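Side-chain contacts in beta 1-3 glucanase (Clostridium beijerinckii NCIMB 8052, PDB 5H4E), which probably hydrolyses beta-1,3-glucans, as a bacterial glycoside hydrolase of family GH64: residues T250-V255 with V261-G266; A301-A306 with H310-P315; P315-W318 with A322-Y325. All coordinates share one frame; numbering follows the deposited sequence.

Interaction 1 of 3, residues T250-V255 with V261-G266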
ATOM      1  N   THR A 250     -20.870 -17.549   2.623  1.00 33.34           N
ATOM      2  CA  THR A 250     -19.996 -18.715   2.688  1.00 30.92           C
ATOM      3  C   THR A 250     -19.674 -19.241   1.292  1.00 32.44           C
ATOM      4  O   THR A 250     -20.574 -19.549   0.492  1.00 30.73           O
ATOM      5  CB  THR A 250     -20.614 -19.847   3.530  1.00 33.07           C
ATOM      6  OG1 THR A 250     -20.898 -19.359   4.845  1.00 30.20           O
ATOM      7  CG2 THR A 250     -19.641 -21.029   3.636  1.00 28.30           C
ATOM      8  N   TYR A 251     -18.380 -19.336   1.012  1.00 27.88           N
ATOM      9  CA  TYR A 251     -17.896 -19.811  -0.271  1.00 27.83           C
ATOM     10  C   TYR A 251     -17.237 -21.176  -0.123  1.00 28.26           C
ATOM     11  O   TYR A 251     -16.568 -21.432   0.869  1.00 30.71           O
ATOM     12  CB  TYR A 251     -16.894 -18.823  -0.863  1.00 28.43           C
ATOM     13  CG  TYR A 251     -17.446 -17.440  -1.111  1.00 31.26           C
ATOM     14  CD1 TYR A 251     -18.010 -17.107  -2.338  1.00 31.70           C
ATOM     15  CD2 TYR A 251     -17.388 -16.456  -0.123  1.00 31.96           C
ATOM     16  CE1 TYR A 251     -18.512 -15.836  -2.579  1.00 28.83           C
ATOM     17  CE2 TYR A 251     -17.895 -15.178  -0.349  1.00 32.76           C
ATOM     18  CZ  TYR A 251     -18.449 -14.875  -1.579  1.00 35.76           C
ATOM     19  OH  TYR A 251     -18.939 -13.610  -1.815  1.00 33.16           O
ATOM     20  N   SER A 252     -17.415 -22.047  -1.109  1.00 24.61           N
ATOM     21  CA  SER A 252     -16.753 -23.338  -1.078  1.00 22.90           C
ATOM     22  C   SER A 252     -16.101 -23.620  -2.422  1.00 24.15           C
ATOM     23  O   SER A 252     -16.722 -23.455  -3.462  1.00 27.49           O
ATOM     24  CB  SER A 252     -17.752 -24.442  -0.710  1.00 28.97           C
ATOM     25  OG  SER A 252     -17.078 -25.646  -0.381  1.00 25.98           O
ATOM     26  N   GLY A 253     -14.849 -24.051  -2.412  1.00 23.44           N
ATOM     27  CA  GLY A 253     -14.127 -24.196  -3.657  1.00 23.58           C
ATOM     28  C   GLY A 253     -13.368 -25.494  -3.790  1.00 24.53           C
ATOM     29  O   GLY A 253     -13.109 -26.180  -2.796  1.00 23.12           O
ATOM     30  N   HIS A 254     -13.020 -25.830  -5.031  1.00 22.41           N
ATOM     31  CA  HIS A 254     -12.194 -26.991  -5.330  1.00 22.92           C
ATOM     32  C   HIS A 254     -11.461 -26.751  -6.639  1.00 27.27           C
ATOM     33  O   HIS A 254     -11.902 -25.962  -7.471  1.00 26.72           O
ATOM     34  CB  HIS A 254     -13.031 -28.285  -5.393  1.00 28.65           C
ATOM     35  CG  HIS A 254     -14.118 -28.268  -6.429  1.00 27.60           C
ATOM     36  ND1 HIS A 254     -14.733 -27.110  -6.848  1.00 32.47           N
ATOM     37  CD2 HIS A 254     -14.719 -29.276  -7.104  1.00 30.24           C
ATOM     38  CE1 HIS A 254     -15.654 -27.402  -7.750  1.00 28.96           C
ATOM     39  NE2 HIS A 254     -15.669 -28.710  -7.918  1.00 26.10           N
ATOM     40  N   VAL A 255     -10.327 -27.416  -6.810  1.00 22.75           N
ATOM     41  CA  VAL A 255      -9.534 -27.234  -8.016  1.00 21.74           C
ATOM     42  C   VAL A 255     -10.030 -28.209  -9.072  1.00 27.28           C
ATOM     43  O   VAL A 255     -10.073 -29.422  -8.840  1.00 25.83           O
ATOM     44  CB  VAL A 255      -8.037 -27.439  -7.745  1.00 25.16           C
ATOM     45  CG1 VAL A 255      -7.231 -27.460  -9.042  1.00 23.43           C
ATOM     46  CG2 VAL A 255      -7.517 -26.363  -6.779  1.00 22.84           C
ATOM     47  N   VAL A 261     -12.495 -23.311  -8.467  1.00 23.99           N
ATOM     48  CA  VAL A 261     -13.910 -23.007  -8.685  1.00 23.55           C
ATOM     49  C   VAL A 261     -14.742 -23.013  -7.402  1.00 25.31           C
ATOM     50  O   VAL A 261     -14.727 -23.980  -6.635  1.00 24.80           O
ATOM     51  CB  VAL A 261     -14.532 -24.016  -9.680  1.00 24.34           C
ATOM     52  CG1 VAL A 261     -15.777 -23.429 -10.319  1.00 24.96           C
ATOM     53  CG2 VAL A 261     -13.501 -24.414 -10.732  1.00 26.80           C
ATOM     54  N   PHE A 262     -15.482 -21.932  -7.183  1.00 19.21           N
ATOM     55  CA  PHE A 262     -16.254 -21.765  -5.964  1.00 23.19           C
ATOM     56  C   PHE A 262     -17.750 -21.633  -6.219  1.00 24.79           C
ATOM     57  O   PHE A 262     -18.196 -21.248  -7.304  1.00 25.47           O
ATOM     58  CB  PHE A 262     -15.786 -20.524  -5.181  1.00 25.41           C
ATOM     59  CG  PHE A 262     -14.390 -20.636  -4.614  1.00 21.94           C
ATOM     60  CD1 PHE A 262     -13.281 -20.524  -5.439  1.00 25.65           C
ATOM     61  CD2 PHE A 262     -14.192 -20.821  -3.248  1.00 24.51           C
ATOM     62  CE1 PHE A 262     -12.006 -20.605  -4.925  1.00 21.93           C
ATOM     63  CE2 PHE A 262     -12.913 -20.912  -2.725  1.00 24.79           C
ATOM     64  CZ  PHE A 262     -11.820 -20.810  -3.561  1.00 21.18           C
ATOM     65  N   ASN A 263     -18.518 -21.947  -5.189  1.00 23.21           N
ATOM     66  CA  ASN A 263     -19.928 -21.611  -5.155  1.00 28.46           C
ATOM     67  C   ASN A 263     -20.165 -20.616  -4.034  1.00 28.20           C
ATOM     68  O   ASN A 263     -19.245 -20.305  -3.278  1.00 29.51           O
ATOM     69  CB  ASN A 263     -20.787 -22.863  -4.974  1.00 26.24           C
ATOM     70  CG  ASN A 263     -20.660 -23.480  -3.589  1.00 30.11           C
ATOM     71  OD1 ASN A 263     -19.754 -23.152  -2.815  1.00 30.01           O
ATOM     72  ND2 ASN A 263     -21.564 -24.409  -3.282  1.00 26.95           N
ATOM     73  N   LYS A 264     -21.390 -20.120  -3.930  1.00 30.22           N
ATOM     74  CA  LYS A 264     -21.751 -19.153  -2.905  1.00 29.30           C
ATOM     75  C   LYS A 264     -23.032 -19.589  -2.209  1.00 31.93           C
ATOM     76  O   LYS A 264     -24.047 -19.829  -2.865  1.00 31.91           O
ATOM     77  CB  LYS A 264     -21.918 -17.763  -3.526  1.00 29.31           C
ATOM     78  CG  LYS A 264     -22.318 -16.672  -2.560  1.00 33.90           C
ATOM     79  CD  LYS A 264     -22.492 -15.364  -3.331  1.00 35.87           C
ATOM     80  CE  LYS A 264     -22.896 -14.206  -2.440  1.00 36.36           C
ATOM     81  NZ  LYS A 264     -22.939 -12.945  -3.238  1.00 37.13           N
ATOM     82  N   ASN A 265     -22.970 -19.695  -0.885  1.00 26.86           N
ATOM     83  CA  ASN A 265     -24.095 -20.149  -0.074  1.00 31.93           C
ATOM     84  C   ASN A 265     -24.731 -21.442  -0.589  1.00 33.68           C
ATOM     85  O   ASN A 265     -25.955 -21.584  -0.618  1.00 32.29           O
ATOM     86  CB  ASN A 265     -25.147 -19.043   0.026  1.00 32.87           C
ATOM     87  CG  ASN A 265     -24.606 -17.792   0.706  1.00 32.20           C
ATOM     88  OD1 ASN A 265     -23.832 -17.871   1.667  1.00 34.12           O
ATOM     89  ND2 ASN A 265     -25.006 -16.634   0.205  1.00 34.08           N
ATOM     90  N   GLY A 266     -23.879 -22.376  -0.999  1.00 34.40           N
ATOM     91  CA  GLY A 266     -24.322 -23.699  -1.401  1.00 29.04           C
ATOM     92  C   GLY A 266     -24.884 -23.793  -2.809  1.00 29.70           C
ATOM     93  O   GLY A 266     -25.557 -24.762  -3.137  1.00 30.16           O
TER
HETATM   94  O   HOH W   1     -20.995 -22.289  -0.305  1.00 25.60           O
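G253 and F262 meet across an antiparallel beta hairpin, in which strand 249-256 turns back into strand 259-264. The two are the inner strands of a four-stranded antiparallel sheet. Backbone bonds join S252 to N263 and H254 to V261; N263 N reaches S252 O at 2.9 Å, but the return bond, S252 N to N263 O, is weak. Y251 with K264 and G253 with F262 are non-hydrogen-bonded pairs.

Apolar and aromatic contacts lie on the sheet face that carries Y251, F262 and K264. G253 CA sits over one face of the F262 ring, 3.6 Å from its centroid, a CH-pi contact. The extended K264 chain runs beside Y251, with CG 3.9 Å from Y251 CE1. Both polar ends lead to D295: K264 NZ forms a salt bridge and Y251 OH a hydrogen bond. I299 of helix 294-309 packs on Y251 and F262.

Polar side chains extend the pairing. N265 OD1 takes a nearly straight bond from T250 N (3.1 Å, 172°). A water donates to T250 O and N263 OD1 and accepts from G266 N; N263 ND2 bonds to G267 O. H254 CG stands between its backbone N and carbonyl carbon (chi1 59°), which brings ND1 round to V261 O. H254 N and ND1 grip V261 O from opposite faces of its carbonyl plane; the oxygen lies in the imidazole plane, 3.1 Å from ND1.

Interaction 2 of 3, residues A301-A306 with H310-P315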
ATOM      1  N   ALA A 301      -9.196 -12.161  -3.065  1.00 21.72           N
ATOM      2  CA  ALA A 301      -8.562 -11.435  -1.964  1.00 21.04           C
ATOM      3  C   ALA A 301      -8.257 -12.386  -0.803  1.00 20.57           C
ATOM      4  O   ALA A 301      -7.165 -12.371  -0.222  1.00 17.05           O
ATOM      5  CB  ALA A 301      -9.456 -10.291  -1.499  1.00 22.07           C
ATOM      6  N   GLN A 302      -9.236 -13.214  -0.469  1.00 19.83           N
ATOM      7  CA  GLN A 302      -9.072 -14.150   0.632  1.00 21.13           C
ATOM      8  C   GLN A 302      -7.999 -15.183   0.322  1.00 19.65           C
ATOM      9  O   GLN A 302      -7.181 -15.507   1.178  1.00 19.35           O
ATOM     10  CB  GLN A 302     -10.392 -14.834   0.930  1.00 20.02           C
ATOM     11  CG  GLN A 302     -11.429 -13.891   1.463  1.00 21.04           C
ATOM     12  CD  GLN A 302     -11.390 -13.800   2.971  1.00 27.60           C
ATOM     13  OE1 GLN A 302     -10.602 -14.495   3.622  1.00 28.77           O
ATOM     14  NE2 GLN A 302     -12.259 -12.967   3.543  1.00 26.68           N
ATOM     15  N   VAL A 303      -8.004 -15.699  -0.902  1.00 19.44           N
ATOM     16  CA  VAL A 303      -7.053 -16.743  -1.280  1.00 21.05           C
ATOM     17  C   VAL A 303      -5.634 -16.168  -1.328  1.00 18.50           C
ATOM     18  O   VAL A 303      -4.687 -16.754  -0.800  1.00 17.56           O
ATOM     19  CB  VAL A 303      -7.448 -17.383  -2.635  1.00 23.31           C
ATOM     20  CG1 VAL A 303      -6.336 -18.257  -3.171  1.00 18.67           C
ATOM     21  CG2 VAL A 303      -8.756 -18.201  -2.466  1.00 21.50           C
ATOM     22  N   CYS A 304      -5.483 -14.993  -1.920  1.00 17.47           N
ATOM     23  CA  CYS A 304      -4.168 -14.364  -1.943  1.00 17.76           C
ATOM     24  C   CYS A 304      -3.628 -14.130  -0.523  1.00 16.43           C
ATOM     25  O   CYS A 304      -2.482 -14.469  -0.211  1.00 15.08           O
ATOM     26  CB  CYS A 304      -4.229 -13.040  -2.707  1.00 20.46           C
ATOM     27  SG  CYS A 304      -2.636 -12.218  -2.851  1.00 21.91           S
ATOM     28  N   ALA A 305      -4.461 -13.547   0.330  1.00 17.08           N
ATOM     29  CA  ALA A 305      -4.062 -13.277   1.709  1.00 16.81           C
ATOM     30  C   ALA A 305      -3.716 -14.577   2.424  1.00 16.16           C
ATOM     31  O   ALA A 305      -2.766 -14.622   3.203  1.00 14.47           O
ATOM     32  CB  ALA A 305      -5.164 -12.533   2.456  1.00 16.99           C
ATOM     33  N   ALA A 306      -4.467 -15.644   2.148  1.00 15.36           N
ATOM     34  CA  ALA A 306      -4.215 -16.911   2.850  1.00 16.01           C
ATOM     35  C   ALA A 306      -2.891 -17.542   2.404  1.00 16.24           C
ATOM     36  O   ALA A 306      -2.179 -18.173   3.202  1.00 16.29           O
ATOM     37  CB  ALA A 306      -5.379 -17.883   2.633  1.00 18.12           C
ATOM     38  N   HIS A 310       0.201 -18.162   4.870  1.00 16.53           N
ATOM     39  CA  HIS A 310       0.364 -19.624   4.931  1.00 18.65           C
ATOM     40  C   HIS A 310      -0.740 -20.284   5.772  1.00 16.97           C
ATOM     41  O   HIS A 310      -0.466 -20.965   6.753  1.00 17.04           O
ATOM     42  CB  HIS A 310       1.757 -20.005   5.476  1.00 16.70           C
ATOM     43  CG  HIS A 310       2.145 -21.435   5.221  1.00 18.13           C
ATOM     44  ND1 HIS A 310       3.180 -21.786   4.375  1.00 18.22           N
ATOM     45  CD2 HIS A 310       1.661 -22.601   5.720  1.00 19.32           C
ATOM     46  CE1 HIS A 310       3.308 -23.103   4.356  1.00 17.53           C
ATOM     47  NE2 HIS A 310       2.401 -23.621   5.165  1.00 19.95           N
ATOM     48  N   VAL A 311      -1.992 -20.089   5.372  1.00 18.41           N
ATOM     49  CA  VAL A 311      -3.121 -20.729   6.042  1.00 17.65           C
ATOM     50  C   VAL A 311      -4.144 -21.265   5.035  1.00 19.94           C
ATOM     51  O   VAL A 311      -5.305 -21.492   5.389  1.00 19.65           O
ATOM     52  CB  VAL A 311      -3.842 -19.765   7.027  1.00 19.48           C
ATOM     53  CG1 VAL A 311      -3.034 -19.592   8.317  1.00 18.54           C
ATOM     54  CG2 VAL A 311      -4.145 -18.412   6.362  1.00 18.84           C
ATOM     55  N   MET A 312      -3.707 -21.480   3.791  1.00 15.85           N
ATOM     56  CA  MET A 312      -4.599 -21.974   2.741  1.00 18.57           C
ATOM     57  C   MET A 312      -5.240 -23.314   3.123  1.00 20.60           C
ATOM     58  O   MET A 312      -6.350 -23.625   2.693  1.00 20.63           O
ATOM     59  CB  MET A 312      -3.843 -22.095   1.409  1.00 15.52           C
ATOM     60  CG  MET A 312      -3.909 -20.811   0.552  1.00 18.21           C
ATOM     61  SD  MET A 312      -5.607 -20.373   0.102  1.00 20.77           S
ATOM     62  CE  MET A 312      -5.975 -21.574  -1.192  1.00 18.58           C
ATOM     63  N   LEU A 313      -4.558 -24.092   3.954  1.00 20.55           N
ATOM     64  CA  LEU A 313      -5.106 -25.384   4.384  1.00 20.68           C
ATOM     65  C   LEU A 313      -5.906 -25.306   5.685  1.00 22.56           C
ATOM     66  O   LEU A 313      -6.326 -26.333   6.216  1.00 19.15           O
ATOM     67  CB  LEU A 313      -3.974 -26.404   4.536  1.00 21.45           C
ATOM     68  CG  LEU A 313      -3.197 -26.643   3.241  1.00 24.98           C
ATOM     69  CD1 LEU A 313      -1.970 -27.505   3.456  1.00 25.14           C
ATOM     70  CD2 LEU A 313      -4.096 -27.249   2.174  1.00 20.73           C
ATOM     71  N   ASP A 314      -6.116 -24.099   6.203  1.00 18.54           N
ATOM     72  CA  ASP A 314      -6.868 -23.931   7.453  1.00 20.35           C
ATOM     73  C   ASP A 314      -7.856 -22.772   7.357  1.00 23.22           C
ATOM     74  O   ASP A 314      -7.718 -21.776   8.080  1.00 21.13           O
ATOM     75  CB  ASP A 314      -5.900 -23.707   8.630  1.00 17.95           C
ATOM     76  CG  ASP A 314      -6.587 -23.779   9.996  1.00 25.11           C
ATOM     77  OD1 ASP A 314      -7.730 -24.275  10.096  1.00 26.75           O
ATOM     78  OD2 ASP A 314      -5.961 -23.356  10.986  1.00 27.73           O
ATOM     79  N   PRO A 315      -8.854 -22.888   6.465  1.00 20.16           N
ATOM     80  CA  PRO A 315      -9.823 -21.795   6.271  1.00 21.97           C
ATOM     81  C   PRO A 315     -10.600 -21.389   7.532  1.00 25.27           C
ATOM     82  O   PRO A 315     -10.970 -20.220   7.645  1.00 25.69           O
ATOM     83  CB  PRO A 315     -10.785 -22.361   5.221  1.00 22.51           C
ATOM     84  CG  PRO A 315     -10.634 -23.850   5.324  1.00 22.22           C
ATOM     85  CD  PRO A 315      -9.171 -24.057   5.625  1.00 21.42           C
TER
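A306 O accepts a nearly straight hydrogen bond from V311 N (2.9 Å, 169°) where helix 294-309 ends in a Schellman motif and the chain turns back on the last turns of the helix. H310 is the first residue to leave the helical conformation, and its positive phi makes the reversal. A type I beta turn, V311 to D314, follows directly. It is closed by a bond from D314 N to V311 O.

The side-chain contact is apolar and rests mainly on M312. This side chain is bent at both chi2 (-61°) and chi3 (-76°), and so curls along the helix instead of reaching outward. Its SD lies 3.6 Å from A306 CB, with CG of the same methionine also against that methyl. Beyond the sulfur, M312 CE meets V303 CG1 at 3.9 Å, one helical turn earlier. V303 and A306 therefore form one apolar strip under the thioether. V311 adds a second, smaller touch: its CG2 lies 4.0 Å from A306 CB and also packs near the A306 carbonyl. A306 is thus held by its oxygen and by its methyl, between two consecutive residues of the turn.

Outside partners fix the polar atoms of the turn. M312 N and O bond to the hydroxyls of Y229 and Y237. The H310 ring stacks on Y229, and its ND1 bonds to P329 O. Around the contact, helix 227-236 brings V233 against M312, and strand 242-246 brings L242 against the same side chain. The C-terminal part of helix 294-309 and its turn are in this way packed against both a helix and an edge strand of the four-stranded sheet.

Interaction 3 of 3, residues P315-W318 with A322-Y325; sequences PAHW and AYFY
H317 and Y323 form a face-to-face aromatic stack between two short turns of the long loop that links helix 294-309 to helix 332-339. The ring centroids are 3.7 Å apart and the planes are almost parallel, at 5°. Y323 CZ lies over the centre of the imidazole, while H317 ND1 lies over the centre of the phenol ring. The imidazole thus covers the outer half of the larger ring, out to the hydroxyl: H317 NE2 is 3.5 Å from Y323 OH. Nearer the backbone, H317 CB also sits over the phenol face, 4.0 Å from its centroid, as a CH-pi contact. Matching first torsions (chi1 -70° for H317, -69° for Y323) turn the two rings to face each other. D314 OD2 bonds to H317 ND1, which would fix the rotation of the imidazole.

The second part of the contact is buried. F324 points its ring edge at the backbone of H317-W318. W318 O lies near the ring plane, 3.1 Å from F324 CZ, and probably meets a slightly positive ring hydrogen. H317 O is 3.6 Å from F324 CE1. F357 packs edge-to-face with F324.

The W318 side chain leaves its backbone away from 322-325, and P315 CA lies 3.3 Å above one face of the indole. P315-A316 form a 3-10 turn, closed by a bond from W318 N to P315 O, and A322-Y323 end another that begins earlier. The whole is a compact loop of two 3-10 turns, joined by a parallel aromatic stack near the surface and by the edge of F324 against W318 O beneath it.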
ATOM      1  N   PRO A 315      -8.854 -22.888   6.465  1.00 20.16           N
ATOM      2  CA  PRO A 315      -9.823 -21.795   6.271  1.00 21.97           C
ATOM      3  C   PRO A 315     -10.600 -21.389   7.532  1.00 25.27           C
ATOM      4  O   PRO A 315     -10.970 -20.220   7.645  1.00 25.69           O
ATOM      5  CB  PRO A 315     -10.785 -22.361   5.221  1.00 22.51           C
ATOM      6  CG  PRO A 315     -10.634 -23.850   5.324  1.00 22.22           C
ATOM      7  CD  PRO A 315      -9.171 -24.057   5.625  1.00 21.42           C
ATOM      8  N   ALA A 316     -10.838 -22.310   8.463  1.00 18.79           N
ATOM      9  CA  ALA A 316     -11.556 -21.948   9.688  1.00 24.81           C
ATOM     10  C   ALA A 316     -10.845 -20.826  10.458  1.00 25.34           C
ATOM     11  O   ALA A 316     -11.472 -20.102  11.225  1.00 25.25           O
ATOM     12  CB  ALA A 316     -11.735 -23.170  10.587  1.00 25.50           C
ATOM     13  N   HIS A 317      -9.543 -20.672  10.232  1.00 23.38           N
ATOM     14  CA  HIS A 317      -8.743 -19.721  11.004  1.00 24.71           C
ATOM     15  C   HIS A 317      -8.197 -18.569  10.171  1.00 25.85           C
ATOM     16  O   HIS A 317      -7.258 -17.879  10.584  1.00 23.75           O
ATOM     17  CB  HIS A 317      -7.594 -20.452  11.693  1.00 22.87           C
ATOM     18  CG  HIS A 317      -8.046 -21.351  12.804  1.00 25.94           C
ATOM     19  ND1 HIS A 317      -7.675 -22.676  12.889  1.00 28.85           N
ATOM     20  CD2 HIS A 317      -8.857 -21.119  13.866  1.00 26.01           C
ATOM     21  CE1 HIS A 317      -8.232 -23.219  13.960  1.00 28.94           C
ATOM     22  NE2 HIS A 317      -8.948 -22.294  14.573  1.00 27.28           N
ATOM     23  N   TRP A 318      -8.807 -18.336   9.015  1.00 22.47           N
ATOM     24  CA  TRP A 318      -8.397 -17.230   8.167  1.00 23.24           C
ATOM     25  C   TRP A 318      -8.559 -15.876   8.867  1.00 23.09           C
ATOM     26  O   TRP A 318      -7.888 -14.909   8.516  1.00 25.35           O
ATOM     27  CB  TRP A 318      -9.184 -17.256   6.857  1.00 24.91           C
ATOM     28  CG  TRP A 318      -8.641 -18.254   5.875  1.00 20.55           C
ATOM     29  CD1 TRP A 318      -7.624 -19.146   6.084  1.00 23.00           C
ATOM     30  CD2 TRP A 318      -9.065 -18.437   4.525  1.00 20.41           C
ATOM     31  NE1 TRP A 318      -7.396 -19.880   4.944  1.00 21.71           N
ATOM     32  CE2 TRP A 318      -8.270 -19.467   3.972  1.00 21.87           C
ATOM     33  CE3 TRP A 318     -10.038 -17.830   3.728  1.00 21.86           C
ATOM     34  CZ2 TRP A 318      -8.424 -19.909   2.657  1.00 21.32           C
ATOM     35  CZ3 TRP A 318     -10.194 -18.269   2.421  1.00 24.36           C
ATOM     36  CH2 TRP A 318      -9.382 -19.290   1.895  1.00 20.95           C
ATOM     37  N   ALA A 322      -3.328 -15.657  15.083  1.00 21.42           N
ATOM     38  CA  ALA A 322      -2.528 -16.574  15.873  1.00 22.59           C
ATOM     39  C   ALA A 322      -2.075 -17.749  15.018  1.00 23.94           C
ATOM     40  O   ALA A 322      -1.136 -18.465  15.371  1.00 25.34           O
ATOM     41  CB  ALA A 322      -3.316 -17.048  17.101  1.00 24.35           C
ATOM     42  N   TYR A 323      -2.736 -17.934  13.879  1.00 20.34           N
ATOM     43  CA  TYR A 323      -2.408 -19.042  12.990  1.00 20.37           C
ATOM     44  C   TYR A 323      -1.585 -18.612  11.770  1.00 21.34           C
ATOM     45  O   TYR A 323      -1.162 -19.467  10.990  1.00 22.26           O
ATOM     46  CB  TYR A 323      -3.692 -19.739  12.534  1.00 21.53           C
ATOM     47  CG  TYR A 323      -4.377 -20.481  13.658  1.00 22.60           C
ATOM     48  CD1 TYR A 323      -5.196 -19.815  14.560  1.00 25.99           C
ATOM     49  CD2 TYR A 323      -4.180 -21.845  13.833  1.00 28.93           C
ATOM     50  CE1 TYR A 323      -5.818 -20.496  15.599  1.00 26.17           C
ATOM     51  CE2 TYR A 323      -4.791 -22.529  14.864  1.00 30.24           C
ATOM     52  CZ  TYR A 323      -5.606 -21.846  15.743  1.00 31.90           C
ATOM     53  OH  TYR A 323      -6.215 -22.528  16.767  1.00 33.96           O
ATOM     54  N   PHE A 324      -1.348 -17.304  11.620  1.00 18.34           N
ATOM     55  CA  PHE A 324      -0.674 -16.784  10.428  1.00 19.35           C
ATOM     56  C   PHE A 324       0.847 -16.941  10.548  1.00 19.22           C
ATOM     57  O   PHE A 324       1.398 -16.852  11.648  1.00 17.72           O
ATOM     58  CB  PHE A 324      -0.970 -15.288  10.181  1.00 19.33           C
ATOM     59  CG  PHE A 324      -2.435 -14.923  10.003  1.00 21.71           C
ATOM     60  CD1 PHE A 324      -3.415 -15.875   9.767  1.00 18.48           C
ATOM     61  CD2 PHE A 324      -2.808 -13.583  10.050  1.00 18.55           C
ATOM     62  CE1 PHE A 324      -4.750 -15.495   9.613  1.00 20.19           C
ATOM     63  CE2 PHE A 324      -4.134 -13.200   9.900  1.00 19.52           C
ATOM     64  CZ  PHE A 324      -5.104 -14.161   9.672  1.00 20.09           C
ATOM     65  N   TYR A 325       1.507 -17.127   9.406  1.00 16.92           N
ATOM     66  CA  TYR A 325       2.969 -17.102   9.300  1.00 17.89           C
ATOM     67  C   TYR A 325       3.673 -18.150  10.156  1.00 20.97           C
ATOM     68  O   TYR A 325       4.805 -17.941  10.592  1.00 18.84           O
ATOM     69  CB  TYR A 325       3.497 -15.717   9.674  1.00 16.73           C
ATOM     70  CG  TYR A 325       2.811 -14.580   8.952  1.00 16.18           C
ATOM     71  CD1 TYR A 325       3.052 -14.338   7.603  1.00 16.25           C
ATOM     72  CD2 TYR A 325       1.937 -13.738   9.622  1.00 15.56           C
ATOM     73  CE1 TYR A 325       2.429 -13.291   6.944  1.00 15.82           C
ATOM     74  CE2 TYR A 325       1.308 -12.678   8.969  1.00 17.52           C
ATOM     75  CZ  TYR A 325       1.560 -12.463   7.633  1.00 15.41           C
ATOM     76  OH  TYR A 325       0.949 -11.406   6.996  1.00 17.46           O
TER

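Overall arrangement
The three contacts follow one another along the chain and lie on the same side of its centre. Helix 294-309 connects them. Interaction 1 lies on one side of it, where F262 CZ approaches V303 CG2 at 4.2 Å; the centres of interactions 1 and 2 are 14 Å apart. Interactions 2 and 3 share P315, and their centres are 8 Å apart. W318 NE1 lies 2.7 Å from V311 O, a probable hydrogen bond, and W318 CE2 packs 3.6 Å from A306 CB. Interactions 1 and 3 do not touch; their nearest atoms are about 6 Å apart. No catalytic or substrate site is assigned to these contacts.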